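Side-chain contacts in LbaCas13a H328A (C2c2) (Lachnospiraceae bacterium NK4A179, PDB 5WLH), which binds a CRISPR guide RNA, here as pre-crRNA, and cleaves RNA at adenines once a matching target RNA pairs with the guide: residues I1172-C1177 and N1182-Y1187; L1186-K1191 and E1195-D1200. All coordinates share one frame; numbering follows the deposited sequence.

Interaction 1: residues I1172-C1177 and N1182-Y1187; sequences ILYQIC and NGLPLY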
ATOM      1  N   ILE A1172     -20.730  22.922  12.487  1.00 20.72           N
ATOM      2  CA  ILE A1172     -20.099  22.693  11.188  1.00 21.54           C
ATOM      3  C   ILE A1172     -19.294  21.403  11.219  1.00 19.85           C
ATOM      4  O   ILE A1172     -19.295  20.643  10.252  1.00 21.00           O
ATOM      5  CB  ILE A1172     -19.227  23.888  10.763  1.00 19.04           C
ATOM      6  CG1 ILE A1172     -18.512  23.590   9.427  1.00 19.63           C
ATOM      7  CG2 ILE A1172     -18.212  24.210  11.795  1.00 18.42           C
ATOM      8  CD1 ILE A1172     -19.422  23.477   8.266  1.00 22.67           C
ATOM      9  N   LEU A1173     -18.631  21.123  12.340  1.00 19.39           N
ATOM     10  CA  LEU A1173     -17.810  19.915  12.420  1.00 21.73           C
ATOM     11  C   LEU A1173     -18.679  18.671  12.451  1.00 21.74           C
ATOM     12  O   LEU A1173     -18.387  17.684  11.769  1.00 17.28           O
ATOM     13  CB  LEU A1173     -16.916  19.967  13.658  1.00 20.90           C
ATOM     14  CG  LEU A1173     -16.000  21.168  13.787  1.00 24.01           C
ATOM     15  CD1 LEU A1173     -15.240  21.096  15.112  1.00 23.26           C
ATOM     16  CD2 LEU A1173     -15.052  21.254  12.590  1.00 22.86           C
ATOM     17  N   TYR A1174     -19.747  18.701  13.251  1.00 20.26           N
ATOM     18  CA  TYR A1174     -20.708  17.609  13.253  1.00 20.22           C
ATOM     19  C   TYR A1174     -21.221  17.352  11.842  1.00 20.33           C
ATOM     20  O   TYR A1174     -21.250  16.210  11.370  1.00 18.13           O
ATOM     21  CB  TYR A1174     -21.880  17.948  14.200  1.00 18.02           C
ATOM     22  CG  TYR A1174     -22.973  16.907  14.125  1.00 20.62           C
ATOM     23  CD1 TYR A1174     -23.960  16.968  13.144  1.00 20.13           C
ATOM     24  CD2 TYR A1174     -22.988  15.837  15.007  1.00 22.10           C
ATOM     25  CE1 TYR A1174     -24.928  15.986  13.046  1.00 22.36           C
ATOM     26  CE2 TYR A1174     -23.968  14.844  14.929  1.00 22.18           C
ATOM     27  CZ  TYR A1174     -24.936  14.934  13.955  1.00 22.70           C
ATOM     28  OH  TYR A1174     -25.880  13.942  13.853  1.00 23.43           O
ATOM     29  N   GLN A1175     -21.632  18.419  11.150  1.00 19.82           N
ATOM     30  CA  GLN A1175     -22.282  18.257   9.859  1.00 20.57           C
ATOM     31  C   GLN A1175     -21.308  17.759   8.806  1.00 20.08           C
ATOM     32  O   GLN A1175     -21.706  17.011   7.904  1.00 18.42           O
ATOM     33  CB  GLN A1175     -22.931  19.580   9.441  1.00 19.27           C
ATOM     34  CG  GLN A1175     -24.067  19.979  10.426  1.00 18.14           C
ATOM     35  CD  GLN A1175     -25.394  19.395   9.997  1.00 22.20           C
ATOM     36  OE1 GLN A1175     -25.777  18.310  10.422  1.00 23.29           O
ATOM     37  NE2 GLN A1175     -26.070  20.083   9.100  1.00 25.70           N
ATOM     38  N   ILE A1176     -20.037  18.146   8.910  1.00 18.71           N
ATOM     39  CA  ILE A1176     -19.037  17.601   7.997  1.00 19.47           C
ATOM     40  C   ILE A1176     -18.932  16.094   8.177  1.00 19.00           C
ATOM     41  O   ILE A1176     -18.977  15.327   7.209  1.00 21.74           O
ATOM     42  CB  ILE A1176     -17.674  18.284   8.199  1.00 19.72           C
ATOM     43  CG1 ILE A1176     -17.723  19.721   7.659  1.00 21.84           C
ATOM     44  CG2 ILE A1176     -16.581  17.477   7.444  1.00 20.82           C
ATOM     45  CD1 ILE A1176     -16.533  20.578   8.056  1.00 19.76           C
ATOM     46  N   CYS A1177     -18.794  15.648   9.424  1.00 19.03           N
ATOM     47  CA  CYS A1177     -18.617  14.218   9.650  1.00 20.42           C
ATOM     48  C   CYS A1177     -19.872  13.447   9.297  1.00 21.00           C
ATOM     49  O   CYS A1177     -19.783  12.306   8.821  1.00 19.67           O
ATOM     50  CB  CYS A1177     -18.214  13.945  11.097  1.00 22.50           C
ATOM     51  SG  CYS A1177     -16.566  14.518  11.488  1.00 24.97           S
ATOM     52  N   ASN A1182     -22.160   6.629   7.725  1.00 24.29           N
ATOM     53  CA  ASN A1182     -23.443   5.957   7.582  1.00 21.88           C
ATOM     54  C   ASN A1182     -24.074   5.818   8.951  1.00 27.01           C
ATOM     55  O   ASN A1182     -23.480   5.215   9.847  1.00 29.31           O
ATOM     56  CB  ASN A1182     -23.229   4.580   6.949  1.00 25.65           C
ATOM     57  CG  ASN A1182     -24.488   3.988   6.345  1.00 26.93           C
ATOM     58  OD1 ASN A1182     -25.613   4.402   6.657  1.00 25.56           O
ATOM     59  ND2 ASN A1182     -24.302   3.009   5.466  1.00 24.04           N
ATOM     60  N   GLY A1183     -25.265   6.393   9.122  1.00 22.80           N
ATOM     61  CA  GLY A1183     -25.964   6.325  10.387  1.00 25.93           C
ATOM     62  C   GLY A1183     -25.920   7.600  11.202  1.00 25.92           C
ATOM     63  O   GLY A1183     -26.579   7.670  12.239  1.00 28.54           O
ATOM     64  N   LEU A1184     -25.156   8.600  10.777  1.00 21.11           N
ATOM     65  CA  LEU A1184     -25.078   9.849  11.511  1.00 20.88           C
ATOM     66  C   LEU A1184     -26.057  10.836  10.894  1.00 22.05           C
ATOM     67  O   LEU A1184     -25.878  11.221   9.725  1.00 22.16           O
ATOM     68  CB  LEU A1184     -23.650  10.403  11.463  1.00 23.91           C
ATOM     69  CG  LEU A1184     -23.251  11.508  12.430  1.00 28.09           C
ATOM     70  CD1 LEU A1184     -23.615  11.159  13.890  1.00 29.27           C
ATOM     71  CD2 LEU A1184     -21.743  11.762  12.292  1.00 30.63           C
ATOM     72  N   PRO A1185     -27.097  11.255  11.614  1.00 22.12           N
ATOM     73  CA  PRO A1185     -28.083  12.190  11.042  1.00 23.89           C
ATOM     74  C   PRO A1185     -27.475  13.523  10.637  1.00 21.51           C
ATOM     75  O   PRO A1185     -26.548  14.033  11.271  1.00 22.40           O
ATOM     76  CB  PRO A1185     -29.075  12.387  12.194  1.00 26.19           C
ATOM     77  CG  PRO A1185     -28.988  11.115  12.986  1.00 27.70           C
ATOM     78  CD  PRO A1185     -27.534  10.721  12.918  1.00 22.36           C
ATOM     79  N   LEU A1186     -28.077  14.136   9.617  1.00 22.60           N
ATOM     80  CA  LEU A1186     -27.713  15.478   9.202  1.00 22.03           C
ATOM     81  C   LEU A1186     -28.940  16.375   9.364  1.00 23.55           C
ATOM     82  O   LEU A1186     -30.072  15.938   9.115  1.00 21.32           O
ATOM     83  CB  LEU A1186     -27.220  15.477   7.760  1.00 27.03           C
ATOM     84  CG  LEU A1186     -26.271  16.611   7.376  1.00 32.91           C
ATOM     85  CD1 LEU A1186     -25.194  16.098   6.433  1.00 32.76           C
ATOM     86  CD2 LEU A1186     -27.061  17.745   6.736  1.00 34.85           C
ATOM     87  N   TYR A1187     -28.713  17.595   9.840  1.00 24.20           N
ATOM     88  CA  TYR A1187     -29.769  18.583  10.054  1.00 21.63           C
ATOM     89  C   TYR A1187     -29.765  19.536   8.876  1.00 27.51           C
ATOM     90  O   TYR A1187     -28.705  20.029   8.483  1.00 26.15           O
ATOM     91  CB  TYR A1187     -29.547  19.362  11.347  1.00 19.49           C
ATOM     92  CG  TYR A1187     -29.543  18.479  12.561  1.00 24.79           C
ATOM     93  CD1 TYR A1187     -28.392  17.805  12.939  1.00 23.49           C
ATOM     94  CD2 TYR A1187     -30.695  18.284  13.305  1.00 24.16           C
ATOM     95  CE1 TYR A1187     -28.379  16.982  14.035  1.00 22.05           C
ATOM     96  CE2 TYR A1187     -30.699  17.460  14.415  1.00 21.90           C
ATOM     97  CZ  TYR A1187     -29.534  16.793  14.766  1.00 24.05           C
ATOM     98  OH  TYR A1187     -29.504  15.955  15.851  1.00 25.88           O
TER
HETATM   99  O   HOH W   1     -27.634  13.915  15.940  1.00 32.11           O
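Tyr1174 reaches from its helix to Pro1185 because its CG stands anti to the backbone N (chi1 174°), while Gln1175 bends at its second torsion (chi2 -89°) and lays its amide against the backbone of Tyr1187. The two side chains leave consecutive positions on one turn of helix 1171-1180 and tie down the chain that returns after it. Tyr1174 OH donates to Pro1185 O at 2.7 Å, tilted a little from the carbonyl plane, and a water that donates to the same hydroxyl is also hydrogen-bonded to Tyr1187 OH, bridging the two phenols. Proline suits its place, since it has no N-H to satisfy and its ring packs on the phenol oxygen, Pro1185 CD lying 3.7 Å from Tyr1174 OH. Gln1175 holds Tyr1187 twice: Tyr1187 N donates to Gln1175 OE1 at 3.1 Å, almost straight (176°), and Gln1175 NE2 donates to Tyr1187 O at 2.7 Å. Both acceptor oxygens are met in plane on a lone pair, and the pair of bonds fixes the rotation of the amide. In effect the carboxamide takes the place of a neighbouring strand at the start of strand 1187-1189. With an alanine in place of Gln1175, the N-H and carbonyl of Tyr1187 would probably lose both side-chain partners, leaving the start of the strand less firmly held. Leu1186 CD2 packs against Gln1175 NE2 at 3.5 Å, and Leu1184 sets CD1 3.8 Å from Tyr1174 CE2 while its CD2 turns to the backbone of Cys1177. The edge of the Tyr1187 ring meets Tyr1174 CE1 through its own CE1, 3.7 Å away.

Interaction 2: residues L1186-K1191 and E1195-D1200; sequences LYYVDK and EWTVSD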
ATOM      1  N   LEU A1186     -28.077  14.136   9.617  1.00 22.60           N
ATOM      2  CA  LEU A1186     -27.713  15.478   9.202  1.00 22.03           C
ATOM      3  C   LEU A1186     -28.940  16.375   9.364  1.00 23.55           C
ATOM      4  O   LEU A1186     -30.072  15.938   9.115  1.00 21.32           O
ATOM      5  CB  LEU A1186     -27.220  15.477   7.760  1.00 27.03           C
ATOM      6  CG  LEU A1186     -26.271  16.611   7.376  1.00 32.91           C
ATOM      7  CD1 LEU A1186     -25.194  16.098   6.433  1.00 32.76           C
ATOM      8  CD2 LEU A1186     -27.061  17.745   6.736  1.00 34.85           C
ATOM      9  N   TYR A1187     -28.713  17.595   9.840  1.00 24.20           N
ATOM     10  CA  TYR A1187     -29.769  18.583  10.054  1.00 21.63           C
ATOM     11  C   TYR A1187     -29.765  19.536   8.876  1.00 27.51           C
ATOM     12  O   TYR A1187     -28.705  20.029   8.483  1.00 26.15           O
ATOM     13  CB  TYR A1187     -29.547  19.362  11.347  1.00 19.49           C
ATOM     14  CG  TYR A1187     -29.543  18.479  12.561  1.00 24.79           C
ATOM     15  CD1 TYR A1187     -28.392  17.805  12.939  1.00 23.49           C
ATOM     16  CD2 TYR A1187     -30.695  18.284  13.305  1.00 24.16           C
ATOM     17  CE1 TYR A1187     -28.379  16.982  14.035  1.00 22.05           C
ATOM     18  CE2 TYR A1187     -30.699  17.460  14.415  1.00 21.90           C
ATOM     19  CZ  TYR A1187     -29.534  16.793  14.766  1.00 24.05           C
ATOM     20  OH  TYR A1187     -29.504  15.955  15.851  1.00 25.88           O
ATOM     21  N   TYR A1188     -30.936  19.786   8.303  1.00 23.79           N
ATOM     22  CA  TYR A1188     -30.969  20.606   7.098  1.00 23.76           C
ATOM     23  C   TYR A1188     -32.387  21.107   6.893  1.00 25.70           C
ATOM     24  O   TYR A1188     -33.326  20.654   7.552  1.00 23.84           O
ATOM     25  CB  TYR A1188     -30.511  19.829   5.864  1.00 23.99           C
ATOM     26  CG  TYR A1188     -31.359  18.633   5.544  1.00 27.35           C
ATOM     27  CD1 TYR A1188     -31.175  17.419   6.212  1.00 29.81           C
ATOM     28  CD2 TYR A1188     -32.349  18.707   4.577  1.00 22.13           C
ATOM     29  CE1 TYR A1188     -31.967  16.331   5.924  1.00 27.03           C
ATOM     30  CE2 TYR A1188     -33.126  17.623   4.266  1.00 27.02           C
ATOM     31  CZ  TYR A1188     -32.938  16.434   4.953  1.00 30.59           C
ATOM     32  OH  TYR A1188     -33.734  15.349   4.650  1.00 35.23           O
ATOM     33  N   VAL A1189     -32.530  22.043   5.962  1.00 26.64           N
ATOM     34  CA  VAL A1189     -33.843  22.554   5.586  1.00 24.55           C
ATOM     35  C   VAL A1189     -34.274  21.787   4.350  1.00 23.62           C
ATOM     36  O   VAL A1189     -33.608  21.832   3.299  1.00 25.58           O
ATOM     37  CB  VAL A1189     -33.824  24.071   5.348  1.00 26.39           C
ATOM     38  CG1 VAL A1189     -35.225  24.551   4.905  1.00 27.14           C
ATOM     39  CG2 VAL A1189     -33.423  24.777   6.612  1.00 25.43           C
ATOM     40  N   ASP A1190     -35.369  21.049   4.491  1.00 23.73           N
ATOM     41  CA  ASP A1190     -35.809  20.150   3.442  1.00 25.21           C
ATOM     42  C   ASP A1190     -36.227  20.922   2.199  1.00 30.46           C
ATOM     43  O   ASP A1190     -36.818  22.000   2.288  1.00 30.36           O
ATOM     44  CB  ASP A1190     -36.972  19.293   3.930  1.00 29.33           C
ATOM     45  CG  ASP A1190     -37.523  18.420   2.840  1.00 36.72           C
ATOM     46  OD1 ASP A1190     -36.798  17.498   2.411  1.00 37.88           O
ATOM     47  OD2 ASP A1190     -38.667  18.669   2.394  1.00 40.76           O
ATOM     48  N   LYS A1191     -35.925  20.336   1.039  1.00 37.64           N
ATOM     49  CA  LYS A1191     -36.222  20.958  -0.242  1.00 44.09           C
ATOM     50  C   LYS A1191     -37.707  21.290  -0.361  1.00 41.68           C
ATOM     51  O   LYS A1191     -38.082  22.415  -0.702  1.00 44.27           O
ATOM     52  CB  LYS A1191     -35.801  20.014  -1.377  1.00 51.13           C
ATOM     53  CG  LYS A1191     -34.288  19.683  -1.500  1.00 57.62           C
ATOM     54  CD  LYS A1191     -33.694  18.693  -0.444  1.00 60.30           C
ATOM     55  CE  LYS A1191     -32.400  18.103  -1.035  1.00 59.63           C
ATOM     56  NZ  LYS A1191     -31.392  17.621  -0.090  1.00 47.97           N
ATOM     57  N   GLU A1195     -38.575  23.534   5.542  1.00 23.48           N
ATOM     58  CA  GLU A1195     -38.485  23.548   6.998  1.00 19.62           C
ATOM     59  C   GLU A1195     -37.318  22.688   7.485  1.00 19.97           C
ATOM     60  O   GLU A1195     -36.924  21.742   6.815  1.00 24.38           O
ATOM     61  CB  GLU A1195     -39.773  23.020   7.627  1.00 25.19           C
ATOM     62  CG  GLU A1195     -40.957  23.955   7.369  1.00 34.76           C
ATOM     63  CD  GLU A1195     -42.282  23.354   7.778  1.00 45.02           C
ATOM     64  OE1 GLU A1195     -42.332  22.131   8.031  1.00 49.54           O
ATOM     65  OE2 GLU A1195     -43.272  24.115   7.856  1.00 49.12           O
ATOM     66  N   TRP A1196     -36.796  23.016   8.668  1.00 24.23           N
ATOM     67  CA  TRP A1196     -35.718  22.220   9.249  1.00 26.11           C
ATOM     68  C   TRP A1196     -36.188  20.811   9.547  1.00 29.60           C
ATOM     69  O   TRP A1196     -37.305  20.588  10.029  1.00 25.49           O
ATOM     70  CB  TRP A1196     -35.196  22.848  10.530  1.00 24.77           C
ATOM     71  CG  TRP A1196     -34.340  24.017  10.289  1.00 24.68           C
ATOM     72  CD1 TRP A1196     -34.719  25.331  10.297  1.00 25.16           C
ATOM     73  CD2 TRP A1196     -32.941  23.999   9.991  1.00 25.06           C
ATOM     74  NE1 TRP A1196     -33.630  26.137  10.018  1.00 27.89           N
ATOM     75  CE2 TRP A1196     -32.529  25.341   9.825  1.00 27.70           C
ATOM     76  CE3 TRP A1196     -32.002  22.976   9.827  1.00 27.24           C
ATOM     77  CZ2 TRP A1196     -31.213  25.688   9.516  1.00 29.26           C
ATOM     78  CZ3 TRP A1196     -30.687  23.322   9.530  1.00 26.56           C
ATOM     79  CH2 TRP A1196     -30.308  24.668   9.368  1.00 29.38           C
ATOM     80  N   THR A1197     -35.310  19.855   9.270  1.00 25.61           N
ATOM     81  CA  THR A1197     -35.562  18.473   9.606  1.00 24.33           C
ATOM     82  C   THR A1197     -34.225  17.845   9.954  1.00 26.22           C
ATOM     83  O   THR A1197     -33.171  18.471   9.823  1.00 24.40           O
ATOM     84  CB  THR A1197     -36.250  17.731   8.460  1.00 27.91           C
ATOM     85  OG1 THR A1197     -36.681  16.438   8.916  1.00 34.05           O
ATOM     86  CG2 THR A1197     -35.310  17.583   7.267  1.00 27.29           C
ATOM     87  N   VAL A1198     -34.287  16.612  10.438  1.00 25.88           N
ATOM     88  CA  VAL A1198     -33.092  15.811  10.674  1.00 21.75           C
ATOM     89  C   VAL A1198     -33.303  14.472   9.984  1.00 26.77           C
ATOM     90  O   VAL A1198     -34.392  13.892  10.067  1.00 23.45           O
ATOM     91  CB  VAL A1198     -32.796  15.645  12.178  1.00 26.96           C
ATOM     92  CG1 VAL A1198     -33.986  15.048  12.924  1.00 27.68           C
ATOM     93  CG2 VAL A1198     -31.527  14.796  12.394  1.00 23.41           C
ATOM     94  N   SER A1199     -32.284  14.010   9.255  1.00 24.35           N
ATOM     95  CA  SER A1199     -32.383  12.745   8.549  1.00 23.92           C
ATOM     96  C   SER A1199     -32.178  11.579   9.516  1.00 24.04           C
ATOM     97  O   SER A1199     -31.840  11.761  10.687  1.00 22.97           O
ATOM     98  CB  SER A1199     -31.340  12.678   7.443  1.00 25.64           C
ATOM     99  OG  SER A1199     -30.042  12.666   8.024  1.00 25.36           O
ATOM    100  N   ASP A1200     -32.372  10.366   9.011  1.00 26.64           N
ATOM    101  CA  ASP A1200     -32.047   9.203   9.826  1.00 28.69           C
ATOM    102  C   ASP A1200     -30.564   8.860   9.756  1.00 28.94           C
ATOM    103  O   ASP A1200     -30.111   7.955  10.461  1.00 30.97           O
ATOM    104  CB  ASP A1200     -32.925   7.989   9.443  1.00 31.25           C
ATOM    105  CG  ASP A1200     -32.676   7.456   8.028  1.00 35.95           C
ATOM    106  OD1 ASP A1200     -31.782   7.934   7.310  1.00 32.76           O
ATOM    107  OD2 ASP A1200     -33.412   6.529   7.616  1.00 41.25           O
TER
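Trp1196 and Val1189 face each other as a non-hydrogen-bonded pair, and the indole is folded back over the opposing strand. Its CG lies anti to the carbonyl carbon (chi1 -76°), which turns the ring system inward. From the backbone outward, CB passes near Tyr1188 O; CG and CD1 begin the five-membered ring, which takes Val1189 CG2 over its face, 3.5 Å from the centroid, in a CH-pi contact that includes NE1 and is closest at the ring-fusion atoms CE2 and CD2. On the six-membered ring CE3 rests 3.5 Å from Tyr1188 C, CZ3 lies near Tyr1188 CA, and CZ2 and, more distantly, CH2 still lie under Val1189 CG2. Valine, branched at CB, suits this spot, because one methyl can press on the ring while CG1 turns to the backbone of Glu1195. On the same face of the sheet Val1198 lays CG2 over the Tyr1187 ring, 3.4 Å from Tyr1187 CE2 and displaced toward the rim. The other face carries Tyr1188 and Thr1197, where Thr1197 CG2 sits over the phenol, 3.8 Å from the Tyr1188 ring centroid. Between the strands, Thr1197 N donates to Tyr1188 O at 2.7 Å and Tyr1188 N returns a bond to Thr1197 O. At the open end Ser1199 OG accepts Leu1186 N at 2.9 Å, nearly straight (173°), and is also tied to Glu1203 and Gly1201 N. At the turn, Asp1190 N donates to Glu1195 O, while Asp1190 OD2 accepts Asp1192 N, which makes the Asx turn, and also Ser1193 N. Together these bonds define a short antiparallel two-stranded beta hairpin, whose turn the aspartate bonds probably help to order.

In the fold
Interaction 1 and interaction 2 follow each other along the chain and share Leu1186 and Tyr1187, their centres being 11 Å apart. Helix 1171-1180 gives way to a loop, which runs into strand 1187-1189 and then returns as strand 1196-1198. The two contacts also meet directly, Pro1185 CB lying 3.4 Å from Val1198 CG2. Helix 1205-1216 borders both, and interaction 1 is buried while interaction 2 lies at the surface. The hairpin is therefore fastened at its base to the helix before it. Asn1182 ND2 is hydrogen-bonded to the backbone O of Arg603, which begins an R-X4-H sequence, the hallmark of HEPN ribonucleases; helix and hairpin probably belong to the second HEPN domain, which Asn1182 links to the first.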